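Local structure of sensor histidine kinase PdtaS (Mycobacterium tuberculosis, 2YKF) at residues 216-221 with 233-238; 249-254 with 260-265; 201-206 with 210-215. The protein is the sensor histidine kinase of the PdtaR/PdtaS two-component system and probably autophosphorylates on binding c-di-GMP when nutrients are scarce. All coordinates share one frame; numbering follows the deposited sequence.

Interaction 1: residues 216-221 with 233-238; sequences NLIDAT and EVDEHV
The carboxylate of Asp235 turns one face to Ile218: methyl CG2 sits 3.5 Å from Asp235 CG and at nearly the same distance from both oxygens, which places it squarely over the group. The oxygens themselves are engaged elsewhere, OD2 in a salt bridge with Arg222 and OD1 in a hydrogen bond with Gln239, so the carboxylate is held from both oxygen atoms while the methyl covers it. This is helix-helix packing in the PAS-like domain: the short helix 217-221 runs antiparallel to helix 228-243, with segment axes 10.0 Å apart and 172° between their directions.

Ile218 carries the contact with both branches. Its CG2 lies anti to the backbone N and takes Asp235, while CG1 leads the other branch toward Val238, where Ile218 CD1 meets Val238 CB at 3.6 Å, tip to tip. The same CD1 reaches Val234 CG1 at 4.1 Å, one helical turn earlier.

Asn216 is the N-cap of the short helix, OD1 accepting from Asp219 N at 3.1 Å on a lone pair, in the carbonyl plane. Leu217 O takes both Thr221 N and Thr221 OG1; the hydroxyl, also bonded to Tyr203 OH, donates over 2.8 Å from 50° above the carbonyl plane.

Interaction 2: residues 249-254 with 260-265; sequences MRMEVD and VLLRTL
Met251 and Leu262 face each other as a hydrogen-bonded antiparallel pair, with both N-H...O bonds at 2.7 Å between Met251 N and Leu262 O and between Leu262 N and Met251 O. Val253 and Val260 form the next such pair. At the far end the pattern changes. Thr264 N still donates to Met249 O, but Met249 N donates to the side-chain OG1 of Thr264 at 2.8 Å, because chi1 of 61° sets that hydroxyl between the backbone N and the carbonyl carbon; OG1 also bonds His237. Between these pairs lie CA-H...O contacts, such as Arg250 CA to Leu262 O at 3.2 Å.

The two strands form a beta hairpin at one edge of the five-stranded antiparallel sheet of the PAS fold, in the order 2-1-5-4-3. Apolar contacts fill the face that carries Met251, Val253, Val260 and Leu262 and that meets helix 228-243: Val253 CG2 touches Leu262 CD1 at 3.7 Å. On the other face Leu261 CD2 lies against Glu252 CB at 3.6 Å, while the Glu252 carboxylate forms a salt bridge with Arg174 of the second subunit.

Charged groups also meet on this face. Arg250 NH1 stands 3.3 Å above the plane of the Arg263 guanidinium, over its centre, with the two planes 41° apart. The like charges are probably offset in part by Glu30, which forms a salt bridge with Arg263 NH2.

Interaction 3: residues 201-206 with 210-215; sequences SAYHRM and TELEGV
Helix 197-205 of the PAS-like domain meets the loop that follows it through an aromatic side chain, Tyr203, lying under the methyl groups of Leu212. The evidence for a CH-pi contact is geometric: Leu212 CD2 is 4.2 Å from the centroid of the Tyr203 ring and 25° off the ring normal. It is offset toward the rim, so that its nearest ring atom is Tyr203 CD1, at 3.8 Å. Its partner methyl, Leu212 CD1, comes to 4.2 Å from Tyr203 CD2, so both methyls sit over the same face, the side chains crossing at about a right angle. Leu212 reaches the ring with CG anti to its backbone N (chi1 -154°).

The opposite face of the ring is taken by the sulfur of Met206, SD standing 4.2 Å above the plane and over its centre, a Met-aromatic contact that completes the sandwich. Leu212 also starts a type II beta turn, closed by Val215 N to Leu212 O at 3.1 Å, with Gly214 at positive phi. Next to Tyr203 on the helix, His204 ND1 bonds Asp71 of the second subunit.

Tyr203 OH bonds Thr221 on helix 217-221, and Leu212 also touches Ala220 there and Ala195 on strand 192-195; Tyr203 and Ala202 rest on Ile280 of strand 272-282.

In the fold
All three contacts lie in the PAS-like domain, in series along the chain in the order interaction 3, interaction 1, interaction 2. The centre of 216-221/233-238 is about 12 Å from that of the hairpin 249-254/260-265 and about 13 Å from that of 201-206/210-215; the latter two centres are about 16 Å apart. Each pair touches. Helix 228-243 packs Val234 on Met251, and Met206 and Ala202 meet Val260, so helices 228-243 and 197-205 both reach the sheet face carrying Val253, Val260 and Leu262; helix 217-221 joins them through Tyr203. Helix 197-205 and the edge hairpin face the second subunit, while segments 216-221 and 233-238 do not touch it.

Interaction 1: residues 216-221 with 233-238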
# COMPACT_ATOMS: atom_id res chain seq x y z
N ASN A 216 -19.45 5.65 -19.03
CA ASN A 216 -19.76 6.55 -17.97
C ASN A 216 -19.71 5.78 -16.64
O ASN A 216 -20.33 4.74 -16.49
CB ASN A 216 -21.14 7.20 -18.21
CG ASN A 216 -21.49 8.15 -17.12
OD1 ASN A 216 -21.96 7.73 -16.07
ND2 ASN A 216 -21.16 9.45 -17.30
N LEU A 217 -18.89 6.26 -15.71
CA LEU A 217 -18.62 5.53 -14.45
C LEU A 217 -19.88 5.31 -13.63
O LEU A 217 -20.22 4.16 -13.26
CB LEU A 217 -17.56 6.26 -13.61
CG LEU A 217 -17.27 5.48 -12.31
CD1 LEU A 217 -16.47 4.22 -12.54
CD2 LEU A 217 -16.55 6.34 -11.38
N ILE A 218 -20.62 6.40 -13.36
CA ILE A 218 -21.93 6.27 -12.68
C ILE A 218 -22.87 5.23 -13.31
O ILE A 218 -23.44 4.41 -12.61
CB ILE A 218 -22.61 7.60 -12.53
CG1 ILE A 218 -21.77 8.44 -11.58
CG2 ILE A 218 -24.07 7.42 -12.05
CD1 ILE A 218 -21.36 7.65 -10.23
N ASP A 219 -22.99 5.23 -14.65
CA ASP A 219 -23.87 4.25 -15.32
C ASP A 219 -23.46 2.77 -15.12
O ASP A 219 -24.31 1.90 -15.06
CB ASP A 219 -24.00 4.57 -16.79
CG ASP A 219 -24.74 5.89 -17.02
OD1 ASP A 219 -25.45 6.37 -16.07
OD2 ASP A 219 -24.58 6.45 -18.15
N ALA A 220 -22.15 2.51 -15.11
CA ALA A 220 -21.58 1.21 -14.78
C ALA A 220 -21.75 0.88 -13.29
O ALA A 220 -21.92 -0.29 -12.91
CB ALA A 220 -20.11 1.23 -15.11
N THR A 221 -21.66 1.88 -12.44
CA THR A 221 -21.53 1.63 -10.99
C THR A 221 -22.88 1.58 -10.29
O THR A 221 -23.15 0.67 -9.48
CB THR A 221 -20.64 2.71 -10.34
OG1 THR A 221 -19.38 2.68 -11.00
CG2 THR A 221 -20.40 2.39 -8.85
N GLU A 233 -26.38 8.29 -3.50
CA GLU A 233 -25.29 9.12 -2.93
C GLU A 233 -24.02 9.14 -3.82
O GLU A 233 -23.38 10.16 -4.04
CB GLU A 233 -24.93 8.65 -1.51
CG GLU A 233 -25.90 9.13 -0.39
CD GLU A 233 -25.77 8.28 0.89
OE1 GLU A 233 -25.03 7.23 0.88
OE2 GLU A 233 -26.43 8.65 1.89
N VAL A 234 -23.66 7.98 -4.30
CA VAL A 234 -22.48 7.85 -5.11
C VAL A 234 -22.64 8.59 -6.43
O VAL A 234 -21.76 9.35 -6.84
CB VAL A 234 -22.17 6.36 -5.32
CG1 VAL A 234 -21.07 6.18 -6.44
CG2 VAL A 234 -21.71 5.85 -4.00
N ASP A 235 -23.76 8.35 -7.09
CA ASP A 235 -24.18 9.09 -8.27
C ASP A 235 -24.09 10.63 -8.06
O ASP A 235 -23.35 11.34 -8.82
CB ASP A 235 -25.62 8.65 -8.66
CG ASP A 235 -26.12 9.31 -9.98
OD1 ASP A 235 -25.48 10.30 -10.43
OD2 ASP A 235 -27.10 8.82 -10.57
N GLU A 236 -24.76 11.16 -7.04
CA GLU A 236 -24.67 12.61 -6.73
C GLU A 236 -23.24 13.11 -6.43
O GLU A 236 -22.84 14.18 -6.86
CB GLU A 236 -25.59 13.01 -5.57
CG GLU A 236 -27.08 13.03 -6.02
CD GLU A 236 -27.34 14.03 -7.19
OE1 GLU A 236 -26.79 15.18 -7.16
OE2 GLU A 236 -28.11 13.66 -8.12
N HIS A 237 -22.51 12.34 -5.65
CA HIS A 237 -21.13 12.69 -5.35
C HIS A 237 -20.32 12.88 -6.59
O HIS A 237 -19.70 13.92 -6.77
CB HIS A 237 -20.44 11.63 -4.51
CG HIS A 237 -18.99 11.91 -4.31
ND1 HIS A 237 -18.52 13.06 -3.68
CD2 HIS A 237 -17.89 11.23 -4.73
CE1 HIS A 237 -17.20 13.04 -3.69
NE2 HIS A 237 -16.79 11.95 -4.32
N VAL A 238 -20.33 11.90 -7.45
CA VAL A 238 -19.52 11.96 -8.66
C VAL A 238 -19.94 13.14 -9.56
O VAL A 238 -19.08 13.89 -10.06
CB VAL A 238 -19.55 10.62 -9.40
CG1 VAL A 238 -18.91 10.76 -10.75
CG2 VAL A 238 -18.76 9.55 -8.59

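Interaction 2: residues 249-254 with 260-265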
# COMPACT_ATOMS: atom_id res chain seq x y z
N MET A 249 -14.10 12.45 -1.63
CA MET A 249 -14.54 11.75 -0.42
C MET A 249 -14.03 10.33 -0.36
O MET A 249 -13.61 9.79 -1.36
CB MET A 249 -16.07 11.70 -0.36
CG MET A 249 -16.69 13.09 -0.40
SD MET A 249 -18.20 13.24 0.56
CE MET A 249 -17.63 14.15 2.00
N ARG A 250 -14.11 9.74 0.83
CA ARG A 250 -13.79 8.32 1.04
C ARG A 250 -15.11 7.65 1.31
O ARG A 250 -15.93 8.20 2.05
CB ARG A 250 -12.80 8.16 2.21
CG ARG A 250 -11.37 8.62 1.82
CD ARG A 250 -10.33 8.69 2.99
NE ARG A 250 -9.95 10.09 3.25
CZ ARG A 250 -8.83 10.70 2.82
NH1 ARG A 250 -7.90 10.05 2.11
NH2 ARG A 250 -8.62 11.98 3.12
N MET A 251 -15.38 6.51 0.70
CA MET A 251 -16.61 5.83 1.05
C MET A 251 -16.55 4.32 0.90
O MET A 251 -15.86 3.82 0.02
CB MET A 251 -17.82 6.39 0.31
CG MET A 251 -17.77 6.40 -1.17
SD MET A 251 -18.77 7.78 -1.79
CE MET A 251 -20.35 7.52 -0.91
N GLU A 252 -17.29 3.63 1.76
CA GLU A 252 -17.34 2.18 1.71
C GLU A 252 -18.69 1.77 1.15
O GLU A 252 -19.76 2.26 1.61
CB GLU A 252 -17.12 1.64 3.11
CG GLU A 252 -17.25 0.16 3.22
CD GLU A 252 -17.13 -0.35 4.67
OE1 GLU A 252 -16.32 0.17 5.47
OE2 GLU A 252 -17.84 -1.29 4.99
N VAL A 253 -18.69 0.92 0.13
CA VAL A 253 -19.94 0.56 -0.48
C VAL A 253 -20.03 -0.98 -0.62
O VAL A 253 -19.09 -1.56 -1.12
CB VAL A 253 -20.05 1.04 -1.95
CG1 VAL A 253 -21.38 1.56 -2.17
CG2 VAL A 253 -19.04 2.09 -2.32
N ASP A 254 -21.20 -1.55 -0.33
CA ASP A 254 -21.54 -2.94 -0.68
C ASP A 254 -22.17 -3.02 -2.07
O ASP A 254 -23.05 -2.24 -2.37
CB ASP A 254 -22.53 -3.51 0.36
CG ASP A 254 -21.86 -3.81 1.71
OD1 ASP A 254 -20.60 -3.63 1.92
OD2 ASP A 254 -22.63 -4.20 2.60
N VAL A 260 -16.35 -2.57 -1.43
CA VAL A 260 -15.19 -1.84 -1.87
C VAL A 260 -15.04 -0.52 -1.09
O VAL A 260 -16.05 0.04 -0.57
CB VAL A 260 -15.20 -1.57 -3.37
CG1 VAL A 260 -15.12 -2.86 -4.14
CG2 VAL A 260 -16.50 -0.77 -3.76
N LEU A 261 -13.81 -0.04 -0.96
CA LEU A 261 -13.59 1.30 -0.41
C LEU A 261 -13.23 2.16 -1.60
O LEU A 261 -12.43 1.75 -2.42
CB LEU A 261 -12.37 1.37 0.55
CG LEU A 261 -12.43 0.72 1.90
CD1 LEU A 261 -11.06 0.98 2.62
CD2 LEU A 261 -13.57 1.36 2.62
N LEU A 262 -13.82 3.34 -1.67
CA LEU A 262 -13.58 4.25 -2.79
C LEU A 262 -13.03 5.51 -2.22
O LEU A 262 -13.53 5.99 -1.18
CB LEU A 262 -14.89 4.64 -3.48
CG LEU A 262 -15.65 3.55 -4.18
CD1 LEU A 262 -16.99 4.13 -4.64
CD2 LEU A 262 -14.87 3.11 -5.33
N ARG A 263 -12.06 6.10 -2.92
CA ARG A 263 -11.60 7.45 -2.61
C ARG A 263 -11.56 8.30 -3.91
O ARG A 263 -10.96 7.88 -4.92
CB ARG A 263 -10.23 7.41 -1.99
CG ARG A 263 -9.77 8.80 -1.69
CD ARG A 263 -8.40 8.83 -1.29
NE ARG A 263 -7.94 10.22 -1.25
CZ ARG A 263 -6.68 10.53 -1.03
NH1 ARG A 263 -5.79 9.53 -0.87
NH2 ARG A 263 -6.30 11.80 -0.98
N THR A 264 -12.27 9.44 -3.93
CA THR A 264 -12.33 10.28 -5.11
C THR A 264 -11.45 11.52 -4.85
O THR A 264 -11.28 11.96 -3.69
CB THR A 264 -13.78 10.73 -5.42
OG1 THR A 264 -14.30 11.50 -4.30
CG2 THR A 264 -14.70 9.47 -5.56
N LEU A 265 -10.91 12.04 -5.95
CA LEU A 265 -9.99 13.20 -5.97
C LEU A 265 -10.32 13.99 -7.21
O LEU A 265 -10.13 13.50 -8.30
CB LEU A 265 -8.54 12.75 -6.15
CG LEU A 265 -7.94 12.14 -4.95
CD1 LEU A 265 -8.16 10.64 -5.22
CD2 LEU A 265 -6.44 12.54 -4.94

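Interaction 3: residues 201-206 with 210-215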
# COMPACT_ATOMS: atom_id res chain seq x y z
N SER A 201 -10.82 -5.70 -11.64
CA SER A 201 -11.04 -6.84 -10.70
C SER A 201 -12.11 -6.51 -9.65
O SER A 201 -13.09 -7.23 -9.52
CB SER A 201 -9.69 -7.27 -10.03
OG SER A 201 -9.01 -7.99 -11.05
N ALA A 202 -11.97 -5.37 -8.98
CA ALA A 202 -12.92 -5.00 -8.00
C ALA A 202 -14.31 -4.86 -8.62
O ALA A 202 -15.30 -5.36 -8.08
CB ALA A 202 -12.49 -3.71 -7.28
N TYR A 203 -14.42 -4.16 -9.76
CA TYR A 203 -15.77 -4.03 -10.41
C TYR A 203 -16.35 -5.38 -10.82
O TYR A 203 -17.57 -5.56 -10.78
CB TYR A 203 -15.73 -3.08 -11.64
CG TYR A 203 -16.03 -1.64 -11.22
CD1 TYR A 203 -15.07 -0.84 -10.54
CD2 TYR A 203 -17.29 -1.10 -11.42
CE1 TYR A 203 -15.37 0.46 -10.09
CE2 TYR A 203 -17.61 0.22 -10.96
CZ TYR A 203 -16.67 0.98 -10.33
OH TYR A 203 -17.02 2.24 -9.90
N HIS A 204 -15.51 -6.34 -11.24
CA HIS A 204 -16.04 -7.71 -11.52
C HIS A 204 -16.60 -8.39 -10.27
O HIS A 204 -17.69 -9.00 -10.30
CB HIS A 204 -14.96 -8.64 -12.12
CG HIS A 204 -14.54 -8.26 -13.48
ND1 HIS A 204 -13.30 -8.58 -13.99
CD2 HIS A 204 -15.19 -7.57 -14.46
CE1 HIS A 204 -13.19 -8.07 -15.21
NE2 HIS A 204 -14.32 -7.45 -15.51
N ARG A 205 -15.90 -8.27 -9.15
CA ARG A 205 -16.39 -8.88 -7.91
C ARG A 205 -17.70 -8.21 -7.56
O ARG A 205 -18.58 -8.86 -6.97
CB ARG A 205 -15.39 -8.66 -6.74
CG ARG A 205 -14.05 -9.43 -6.89
CD ARG A 205 -14.39 -10.99 -7.30
NE ARG A 205 -13.42 -11.07 -8.30
CZ ARG A 205 -13.50 -11.15 -9.59
NH1 ARG A 205 -14.46 -11.75 -10.34
NH2 ARG A 205 -12.36 -10.87 -10.06
N MET A 206 -17.81 -6.89 -7.86
CA MET A 206 -19.05 -6.13 -7.56
C MET A 206 -20.23 -6.48 -8.50
O MET A 206 -21.36 -6.01 -8.29
CB MET A 206 -18.78 -4.63 -7.68
CG MET A 206 -18.01 -3.94 -6.55
SD MET A 206 -17.32 -2.35 -7.19
CE MET A 206 -18.71 -1.37 -6.68
N THR A 210 -19.33 -6.03 -17.85
CA THR A 210 -19.04 -5.12 -18.99
C THR A 210 -17.61 -4.60 -18.95
O THR A 210 -16.89 -4.82 -17.96
CB THR A 210 -20.05 -3.93 -18.90
OG1 THR A 210 -21.19 -4.24 -19.69
CG2 THR A 210 -19.47 -2.56 -19.33
N GLU A 211 -17.16 -3.96 -20.02
CA GLU A 211 -15.89 -3.19 -19.95
C GLU A 211 -16.05 -1.95 -19.03
O GLU A 211 -17.14 -1.50 -18.78
CB GLU A 211 -15.44 -2.78 -21.38
CG GLU A 211 -14.90 -3.96 -22.21
CD GLU A 211 -14.81 -3.67 -23.72
OE1 GLU A 211 -15.14 -2.52 -24.15
OE2 GLU A 211 -14.42 -4.60 -24.47
N LEU A 212 -14.97 -1.40 -18.53
CA LEU A 212 -15.12 -0.16 -17.77
C LEU A 212 -14.69 1.02 -18.60
O LEU A 212 -15.35 2.03 -18.61
CB LEU A 212 -14.27 -0.23 -16.51
CG LEU A 212 -14.62 0.58 -15.29
CD1 LEU A 212 -16.14 0.67 -15.05
CD2 LEU A 212 -13.85 -0.08 -14.10
N GLU A 213 -13.55 0.90 -19.26
CA GLU A 213 -13.04 1.95 -20.12
C GLU A 213 -14.01 2.34 -21.23
O GLU A 213 -14.67 1.50 -21.81
CB GLU A 213 -11.69 1.56 -20.71
CG GLU A 213 -10.58 1.79 -19.70
CD GLU A 213 -9.22 1.18 -20.08
OE1 GLU A 213 -8.92 0.95 -21.30
OE2 GLU A 213 -8.45 0.95 -19.13
N GLY A 214 -14.11 3.65 -21.46
CA GLY A 214 -15.08 4.21 -22.38
C GLY A 214 -16.51 4.26 -21.88
O GLY A 214 -17.40 4.60 -22.62
N VAL A 215 -16.77 3.92 -20.63
CA VAL A 215 -18.18 3.92 -20.15
C VAL A 215 -18.29 5.00 -19.10
O VAL A 215 -17.33 5.29 -18.41
CB VAL A 215 -18.60 2.56 -19.57
CG1 VAL A 215 -20.07 2.58 -19.16
CG2 VAL A 215 -18.37 1.43 -20.60